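Local coordinates for GDSL-like Lipase/Acylhydrolase family protein (Neisseria meningitidis, PDB 4K7J), which probably removes O-acetyl groups from peptidoglycan as an SGNH-family esterase that works through a catalytic triad, at residues Arg274-Pro288 against Gln309-Met322. Residues are numbered along the deposited sequence; the frame is centred on the assembly and turned at random. Where two conformers were deposited one is given.
Sequences RDSLPAAGILIIGAP and QQMQRRVARQGQTM
Q312 and A287 illustrate how a helix side chain can satisfy the backbone of the chain leading on from a strand. The glutamine reaches across as an extended chain, and its OE1 accepts from A287 N at 2.8 Å in a nearly straight bond, while NE2 is held by the carbonyl of Y247 next to strand 242-246, so both ends of this buried amide are engaged. One helical turn earlier, Q309 takes up the carbonyl of the same alanine: NE2 donates to A287 O at 2.9 Å, coming from above the carbonyl plane, and also to Q327, whereas its OE1 accepts from R301. Strand 281-286, helix 305-318 and the strand opened by M322 form a beta-alpha-beta crossover in the mixed, largely parallel sheet of the SGNH hydrolase fold, segment 309-318 of the helix running nearly antiparallel to strand 281-286 (165°). A Schellman motif at Q320 ends the helix, and the chain then enters the sheet: M322 N donates to I282 O, and I284 N to M322 O at an N-H...O angle of 178°. T321 OG1, 2.8 Å from M322 O, donates to that carbonyl too, from the face opposite I284 N. Between strand and helix, I284 stands toward the helix; with CG1 anti to the carbonyl carbon (chi1 -71°), the longer branch carries CD1 onto V315 CG1, 3.7 Å away. Past the helix end, the guanidinium of R274 grips G319 O side-on, NE at 3.2 Å and NH2 at 3.0 Å, with the oxygen close to its plane and I282 CD1 over one face.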
ATOM      1  N   ARG A 274      14.142  -5.768  -3.555  1.00 23.91           N
ATOM      2  CA  ARG A 274      15.435  -5.081  -3.645  1.00 25.43           C
ATOM      3  C   ARG A 274      16.003  -5.113  -5.057  1.00 21.11           C
ATOM      4  O   ARG A 274      16.513  -4.109  -5.536  1.00 24.46           O
ATOM      5  CB  ARG A 274      16.446  -5.677  -2.668  1.00 28.67           C
ATOM      6  CG  ARG A 274      16.108  -5.439  -1.210  1.00 29.60           C
ATOM      7  CD  ARG A 274      17.344  -5.605  -0.340  1.00 28.75           C
ATOM      8  NE  ARG A 274      17.058  -5.321   1.065  1.00 28.34           N
ATOM      9  CZ  ARG A 274      16.831  -4.100   1.538  1.00 32.65           C
ATOM     10  NH1 ARG A 274      16.850  -3.060   0.709  1.00 30.26           N
ATOM     11  NH2 ARG A 274      16.583  -3.911   2.834  1.00 23.70           N
ATOM     12  N   ASP A 275      15.902  -6.261  -5.719  1.00 24.33           N
ATOM     13  CA  ASP A 275      16.321  -6.368  -7.121  1.00 29.76           C
ATOM     14  C   ASP A 275      15.517  -5.413  -7.994  1.00 30.41           C
ATOM     15  O   ASP A 275      16.069  -4.762  -8.881  1.00 30.11           O
ATOM     16  CB  ASP A 275      16.138  -7.796  -7.662  1.00 31.45           C
ATOM     17  CG  ASP A 275      17.030  -8.822  -6.970  1.00 38.27           C
ATOM     18  OD1 ASP A 275      17.925  -8.435  -6.180  1.00 40.85           O
ATOM     19  OD2 ASP A 275      16.833 -10.030  -7.232  1.00 39.75           O
ATOM     20  N   SER A 276      14.212  -5.326  -7.738  1.00 27.36           N
ATOM     21  CA  SER A 276      13.321  -4.546  -8.596  1.00 26.14           C
ATOM     22  C   SER A 276      13.409  -3.050  -8.329  1.00 21.16           C
ATOM     23  O   SER A 276      13.211  -2.245  -9.238  1.00 21.59           O
ATOM     24  CB  SER A 276      11.866  -5.019  -8.465  1.00 27.10           C
ATOM     25  OG  SER A 276      11.761  -6.390  -8.804  1.00 34.95           O
ATOM     26  N   LEU A 277      13.699  -2.682  -7.086  1.00 25.35           N
ATOM     27  CA  LEU A 277      13.841  -1.274  -6.711  1.00 21.23           C
ATOM     28  C   LEU A 277      15.088  -1.106  -5.834  1.00 31.55           C
ATOM     29  O   LEU A 277      14.989  -1.059  -4.602  1.00 18.73           O
ATOM     30  CB  LEU A 277      12.598  -0.784  -5.960  1.00 23.21           C
ATOM     31  CG  LEU A 277      11.259  -0.612  -6.685  1.00 21.68           C
ATOM     32  CD1 LEU A 277      10.153  -0.409  -5.656  1.00 14.80           C
ATOM     33  CD2 LEU A 277      11.324   0.572  -7.638  1.00 23.03           C
ATOM     34  N   PRO A 278      16.272  -1.023  -6.466  1.00 30.10           N
ATOM     35  CA  PRO A 278      17.543  -1.021  -5.728  1.00 31.26           C
ATOM     36  C   PRO A 278      17.718   0.187  -4.808  1.00 24.97           C
ATOM     37  O   PRO A 278      18.461   0.100  -3.834  1.00 36.17           O
ATOM     38  CB  PRO A 278      18.606  -0.995  -6.836  1.00 28.92           C
ATOM     39  CG  PRO A 278      17.880  -1.334  -8.101  1.00 29.40           C
ATOM     40  CD  PRO A 278      16.474  -0.868  -7.914  1.00 30.04           C
ATOM     41  N   ALA A 279      17.044   1.292  -5.098  1.00 26.40           N
ATOM     42  CA  ALA A 279      17.206   2.491  -4.286  1.00 27.37           C
ATOM     43  C   ALA A 279      16.143   2.631  -3.184  1.00 32.52           C
ATOM     44  O   ALA A 279      16.175   3.591  -2.411  1.00 23.28           O
ATOM     45  CB  ALA A 279      17.224   3.738  -5.178  1.00 24.69           C
ATOM     46  N   ALA A 280      15.208   1.682  -3.104  1.00 25.81           N
ATOM     47  CA  ALA A 280      14.102   1.814  -2.155  1.00 23.72           C
ATOM     48  C   ALA A 280      14.435   1.304  -0.751  1.00 21.35           C
ATOM     49  O   ALA A 280      15.198   0.357  -0.589  1.00 25.46           O
ATOM     50  CB  ALA A 280      12.846   1.112  -2.683  1.00 16.82           C
ATOM     51  N   GLY A 281      13.849   1.937   0.257  1.00 20.30           N
ATOM     52  CA  GLY A 281      13.862   1.386   1.598  1.00 18.74           C
ATOM     53  C   GLY A 281      12.741   0.371   1.729  1.00 21.30           C
ATOM     54  O   GLY A 281      11.784   0.404   0.959  1.00 17.02           O
ATOM     55  N   ILE A 282      12.869  -0.542   2.685  1.00 19.88           N
ATOM     56  CA  ILE A 282      11.815  -1.508   2.977  1.00 15.54           C
ATOM     57  C   ILE A 282      11.488  -1.504   4.475  1.00 19.61           C
ATOM     58  O   ILE A 282      12.388  -1.541   5.319  1.00 14.94           O
ATOM     59  CB  ILE A 282      12.229  -2.919   2.561  1.00 15.44           C
ATOM     60  CG1 ILE A 282      12.577  -2.959   1.071  1.00 17.05           C
ATOM     61  CG2 ILE A 282      11.122  -3.896   2.860  1.00 15.52           C
ATOM     62  CD1 ILE A 282      13.094  -4.289   0.624  1.00 20.96           C
ATOM     63  N   LEU A 283      10.200  -1.447   4.802  1.00 17.13           N
ATOM     64  CA  LEU A 283       9.755  -1.496   6.189  1.00 17.82           C
ATOM     65  C   LEU A 283       8.756  -2.627   6.366  1.00 17.69           C
ATOM     66  O   LEU A 283       7.743  -2.682   5.664  1.00 17.68           O
ATOM     67  CB  LEU A 283       9.086  -0.186   6.592  1.00 13.19           C
ATOM     68  CG  LEU A 283       8.342  -0.281   7.938  1.00 19.79           C
ATOM     69  CD1 LEU A 283       9.321  -0.295   9.096  1.00 21.53           C
ATOM     70  CD2 LEU A 283       7.313   0.819   8.123  1.00 16.28           C
ATOM     71  N   ILE A 284       9.045  -3.535   7.288  1.00 13.35           N
ATOM     72  CA  ILE A 284       8.111  -4.608   7.617  1.00 16.97           C
ATOM     73  C   ILE A 284       7.327  -4.256   8.881  1.00 16.71           C
ATOM     74  O   ILE A 284       7.909  -4.010   9.950  1.00 17.96           O
ATOM     75  CB  ILE A 284       8.836  -5.956   7.776  1.00 15.53           C
ATOM     76  CG1 ILE A 284       9.298  -6.443   6.397  1.00 15.54           C
ATOM     77  CG2 ILE A 284       7.931  -6.980   8.449  1.00 13.51           C
ATOM     78  CD1 ILE A 284      10.145  -7.689   6.415  1.00 14.84           C
ATOM     79  N   ILE A 285       6.008  -4.204   8.746  1.00 15.07           N
ATOM     80  CA  ILE A 285       5.128  -3.940   9.873  1.00 14.80           C
ATOM     81  C   ILE A 285       4.726  -5.255  10.540  1.00 16.62           C
ATOM     82  O   ILE A 285       3.948  -6.028   9.985  1.00 15.48           O
ATOM     83  CB  ILE A 285       3.884  -3.161   9.439  1.00 13.84           C
ATOM     84  CG1 ILE A 285       4.291  -1.750   9.003  1.00 16.56           C
ATOM     85  CG2 ILE A 285       2.885  -3.075  10.595  1.00 17.04           C
ATOM     86  CD1 ILE A 285       3.128  -0.798   8.856  1.00 18.77           C
ATOM     87  N   GLY A 286       5.292  -5.523  11.715  1.00 20.27           N
ATOM     88  CA  GLY A 286       4.946  -6.726  12.451  1.00 13.56           C
ATOM     89  C   GLY A 286       3.468  -6.718  12.785  1.00 17.00           C
ATOM     90  O   GLY A 286       2.907  -5.661  13.068  1.00 16.00           O
ATOM     91  N   ALA A 287       2.830  -7.883  12.730  1.00 13.40           N
ATOM     92  CA  ALA A 287       1.397  -7.970  12.971  1.00 17.66           C
ATOM     93  C   ALA A 287       1.000  -7.393  14.344  1.00 23.84           C
ATOM     94  O   ALA A 287       1.730  -7.564  15.330  1.00 17.46           O
ATOM     95  CB  ALA A 287       0.936  -9.404  12.841  1.00 15.29           C
ATOM     96  N   PRO A 288      -0.155  -6.702  14.407  1.00 15.90           N
ATOM     97  CA  PRO A 288      -0.682  -6.262  15.703  1.00 17.14           C
ATOM     98  C   PRO A 288      -1.157  -7.465  16.494  1.00 19.26           C
ATOM     99  O   PRO A 288      -1.290  -8.544  15.921  1.00 18.57           O
ATOM    100  CB  PRO A 288      -1.892  -5.400  15.314  1.00 15.68           C
ATOM    101  CG  PRO A 288      -2.336  -5.946  13.984  1.00 18.52           C
ATOM    102  CD  PRO A 288      -1.050  -6.335  13.289  1.00 18.00           C
ATOM    103  N   GLN A 309       4.657 -13.322  14.096  1.00 13.53           N
ATOM    104  CA  GLN A 309       5.295 -12.052  14.445  1.00 11.13           C
ATOM    105  C   GLN A 309       6.820 -12.189  14.564  1.00 14.89           C
ATOM    106  O   GLN A 309       7.575 -11.282  14.191  1.00 15.98           O
ATOM    107  CB  GLN A 309       4.728 -11.499  15.758  1.00 14.11           C
ATOM    108  CG  GLN A 309       3.276 -11.034  15.681  1.00 14.14           C
ATOM    109  CD  GLN A 309       2.680 -10.802  17.050  1.00 17.89           C
ATOM    110  OE1 GLN A 309       2.957 -11.544  17.996  1.00 18.94           O
ATOM    111  NE2 GLN A 309       1.885  -9.747  17.176  1.00 15.61           N
ATOM    112  N   GLN A 310       7.267 -13.326  15.079  1.00 13.79           N
ATOM    113  CA  GLN A 310       8.704 -13.552  15.261  1.00 19.90           C
ATOM    114  C   GLN A 310       9.382 -13.806  13.926  1.00 16.93           C
ATOM    115  O   GLN A 310      10.503 -13.354  13.692  1.00 16.97           O
ATOM    116  CB  GLN A 310       8.962 -14.714  16.224  1.00 21.76           C
ATOM    117  CG  GLN A 310       8.641 -14.366  17.657  1.00 15.57           C
ATOM    118  CD  GLN A 310       8.997 -15.472  18.627  1.00 25.78           C
ATOM    119  OE1 GLN A 310       9.501 -16.532  18.238  1.00 22.97           O
ATOM    120  NE2 GLN A 310       8.730 -15.232  19.902  1.00 14.63           N
ATOM    121  N   MET A 311       8.699 -14.537  13.055  1.00 17.07           N
ATOM    122  CA  MET A 311       9.206 -14.762  11.717  1.00 20.63           C
ATOM    123  C   MET A 311       9.406 -13.424  11.021  1.00 18.39           C
ATOM    124  O   MET A 311      10.436 -13.203  10.379  1.00 19.83           O
ATOM    125  CB  MET A 311       8.245 -15.623  10.900  1.00 17.45           C
ATOM    126  CG  MET A 311       8.667 -15.719   9.441  1.00 23.59           C
ATOM    127  SD  MET A 311       7.294 -16.193   8.401  1.00 31.36           S
ATOM    128  CE  MET A 311       6.393 -14.643   8.383  1.00 23.20           C
ATOM    129  N   GLN A 312       8.426 -12.530  11.163  1.00 18.06           N
ATOM    130  CA  GLN A 312       8.497 -11.227  10.499  1.00 17.42           C
ATOM    131  C   GLN A 312       9.738 -10.448  10.895  1.00 20.28           C
ATOM    132  O   GLN A 312      10.397  -9.838  10.044  1.00 15.11           O
ATOM    133  CB  GLN A 312       7.256 -10.386  10.795  1.00 11.38           C
ATOM    134  CG  GLN A 312       5.973 -10.951  10.217  1.00 15.01           C
ATOM    135  CD  GLN A 312       4.767 -10.085  10.529  1.00 18.05           C
ATOM    136  OE1 GLN A 312       4.326 -10.017  11.664  1.00 15.86           O
ATOM    137  NE2 GLN A 312       4.241  -9.405   9.516  1.00 18.88           N
ATOM    138  N   ARG A 313      10.050 -10.450  12.187  1.00 13.09           N
ATOM    139  CA  ARG A 313      11.243  -9.763  12.654  1.00 16.84           C
ATOM    140  C   ARG A 313      12.539 -10.410  12.149  1.00 16.61           C
ATOM    141  O   ARG A 313      13.452  -9.710  11.739  1.00 17.71           O
ATOM    142  CB  ARG A 313      11.251  -9.621  14.182  1.00 20.69           C
ATOM    143  CG  ARG A 313      12.375  -8.740  14.663  1.00 18.37           C
ATOM    144  CD  ARG A 313      12.606  -8.890  16.148  1.00 24.96           C
ATOM    145  NE  ARG A 313      11.605  -8.176  16.929  1.00 26.36           N
ATOM    146  CZ  ARG A 313      11.658  -6.875  17.196  1.00 26.56           C
ATOM    147  NH1 ARG A 313      12.661  -6.139  16.738  1.00 25.09           N
ATOM    148  NH2 ARG A 313      10.702  -6.308  17.915  1.00 27.66           N
ATOM    149  N   ARG A 314      12.612 -11.737  12.146  1.00 18.44           N
ATOM    150  CA  ARG A 314      13.776 -12.420  11.564  1.00 16.09           C
ATOM    151  C   ARG A 314      13.972 -12.058  10.088  1.00 16.99           C
ATOM    152  O   ARG A 314      15.095 -11.837   9.635  1.00 15.64           O
ATOM    153  CB  ARG A 314      13.636 -13.939  11.674  1.00 17.83           C
ATOM    154  CG  ARG A 314      13.821 -14.509  13.060  1.00 19.33           C
ATOM    155  CD  ARG A 314      14.053 -16.029  12.998  1.00 21.65           C
ATOM    156  NE  ARG A 314      12.924 -16.783  12.445  1.00 19.98           N
ATOM    157  CZ  ARG A 314      11.833 -17.087  13.137  1.00 19.88           C
ATOM    158  NH1 ARG A 314      11.721 -16.696  14.397  1.00 22.02           N
ATOM    159  NH2 ARG A 314      10.856 -17.779  12.577  1.00 18.83           N
ATOM    160  N   VAL A 315      12.875 -12.001   9.339  1.00 15.75           N
ATOM    161  CA  VAL A 315      12.950 -11.619   7.923  1.00 15.74           C
ATOM    162  C   VAL A 315      13.507 -10.208   7.762  1.00 19.54           C
ATOM    163  O   VAL A 315      14.387  -9.964   6.918  1.00 19.88           O
ATOM    164  CB  VAL A 315      11.570 -11.710   7.228  1.00 16.95           C
ATOM    165  CG1 VAL A 315      11.610 -11.023   5.859  1.00 18.20           C
ATOM    166  CG2 VAL A 315      11.141 -13.165   7.095  1.00 17.63           C
ATOM    167  N   ALA A 316      12.994  -9.284   8.577  1.00 15.79           N
ATOM    168  CA  ALA A 316      13.507  -7.909   8.615  1.00 18.45           C
ATOM    169  C   ALA A 316      15.026  -7.846   8.815  1.00 20.87           C
ATOM    170  O   ALA A 316      15.740  -7.119   8.104  1.00 16.65           O
ATOM    171  CB  ALA A 316      12.807  -7.122   9.714  1.00 15.47           C
ATOM    172  N   ARG A 317      15.518  -8.604   9.790  1.00 17.90           N
ATOM    173  CA  ARG A 317      16.941  -8.557  10.133  1.00 17.38           C
ATOM    174  C   ARG A 317      17.782  -9.190   9.050  1.00 18.80           C
ATOM    175  O   ARG A 317      18.794  -8.630   8.630  1.00 26.46           O
ATOM    176  CB  ARG A 317      17.207  -9.260  11.470  1.00 18.48           C
ATOM    177  CG  ARG A 317      18.672  -9.185  11.879  1.00 21.98           C
ATOM    178  CD  ARG A 317      18.891  -9.684  13.297  1.00 20.84           C
ATOM    179  NE  ARG A 317      20.314  -9.767  13.624  1.00 18.65           N
ATOM    180  CZ  ARG A 317      20.779 -10.262  14.766  1.00 22.87           C
ATOM    181  NH1 ARG A 317      19.929 -10.682  15.695  1.00 20.06           N
ATOM    182  NH2 ARG A 317      22.089 -10.326  14.986  1.00 20.16           N
ATOM    183  N   GLN A 318      17.368 -10.362   8.588  1.00 16.93           N
ATOM    184  CA  GLN A 318      18.116 -11.055   7.550  0.51 17.86           C
ATOM    185  C   GLN A 318      18.046 -10.305   6.221  1.00 21.58           C
ATOM    186  O   GLN A 318      19.007 -10.297   5.467  1.00 24.34           O
ATOM    187  CB  GLN A 318      17.663 -12.518   7.428  0.51 20.21           C
ATOM    188  CG  GLN A 318      18.236 -13.392   8.554  0.51 17.88           C
ATOM    189  CD  GLN A 318      17.551 -14.737   8.707  0.51 25.39           C
ATOM    190  OE1 GLN A 318      17.068 -15.325   7.735  0.51 25.18           O
ATOM    191  NE2 GLN A 318      17.524 -15.244   9.937  0.51 15.07           N
ATOM    192  N   GLY A 319      16.928  -9.640   5.956  1.00 17.76           N
ATOM    193  CA  GLY A 319      16.805  -8.842   4.738  1.00 20.23           C
ATOM    194  C   GLY A 319      17.321  -7.422   4.893  1.00 22.69           C
ATOM    195  O   GLY A 319      17.242  -6.620   3.959  1.00 23.52           O
ATOM    196  N   GLN A 320      17.852  -7.119   6.075  1.00 21.09           N
ATOM    197  CA  GLN A 320      18.341  -5.776   6.415  1.00 23.51           C
ATOM    198  C   GLN A 320      17.335  -4.663   6.189  1.00 25.18           C
ATOM    199  O   GLN A 320      17.686  -3.584   5.705  1.00 25.81           O
ATOM    200  CB  GLN A 320      19.641  -5.462   5.670  1.00 24.32           C
ATOM    201  CG  GLN A 320      20.797  -6.364   6.096  1.00 23.90           C
ATOM    202  CD  GLN A 320      21.983  -6.272   5.153  1.00 40.63           C
ATOM    203  OE1 GLN A 320      22.099  -5.328   4.373  1.00 39.37           O
ATOM    204  NE2 GLN A 320      22.863  -7.262   5.215  1.00 42.83           N
ATOM    205  N   THR A 321      16.087  -4.920   6.554  1.00 18.30           N
ATOM    206  CA  THR A 321      15.036  -3.930   6.393  1.00 18.82           C
ATOM    207  C   THR A 321      14.777  -3.243   7.729  1.00 20.12           C
ATOM    208  O   THR A 321      15.426  -3.547   8.732  1.00 23.41           O
ATOM    209  CB  THR A 321      13.731  -4.596   5.915  1.00 16.82           C
ATOM    210  OG1 THR A 321      13.015  -5.104   7.044  1.00 17.92           O
ATOM    211  CG2 THR A 321      14.044  -5.749   4.978  1.00 15.04           C
ATOM    212  N   MET A 322      13.836  -2.309   7.741  1.00 16.01           N
ATOM    213  CA  MET A 322      13.341  -1.756   8.991  1.00 17.24           C
ATOM    214  C   MET A 322      12.175  -2.616   9.465  1.00 20.72           C
ATOM    215  O   MET A 322      11.559  -3.312   8.657  1.00 19.14           O
ATOM    216  CB  MET A 322      12.896  -0.316   8.800  1.00 18.38           C
ATOM    217  CG  MET A 322      14.065   0.642   8.559  1.00 21.09           C
ATOM    218  SD  MET A 322      13.498   2.287   8.106  1.00 22.89           S
ATOM    219  CE  MET A 322      12.872   1.976   6.453  1.00 25.12           C
TER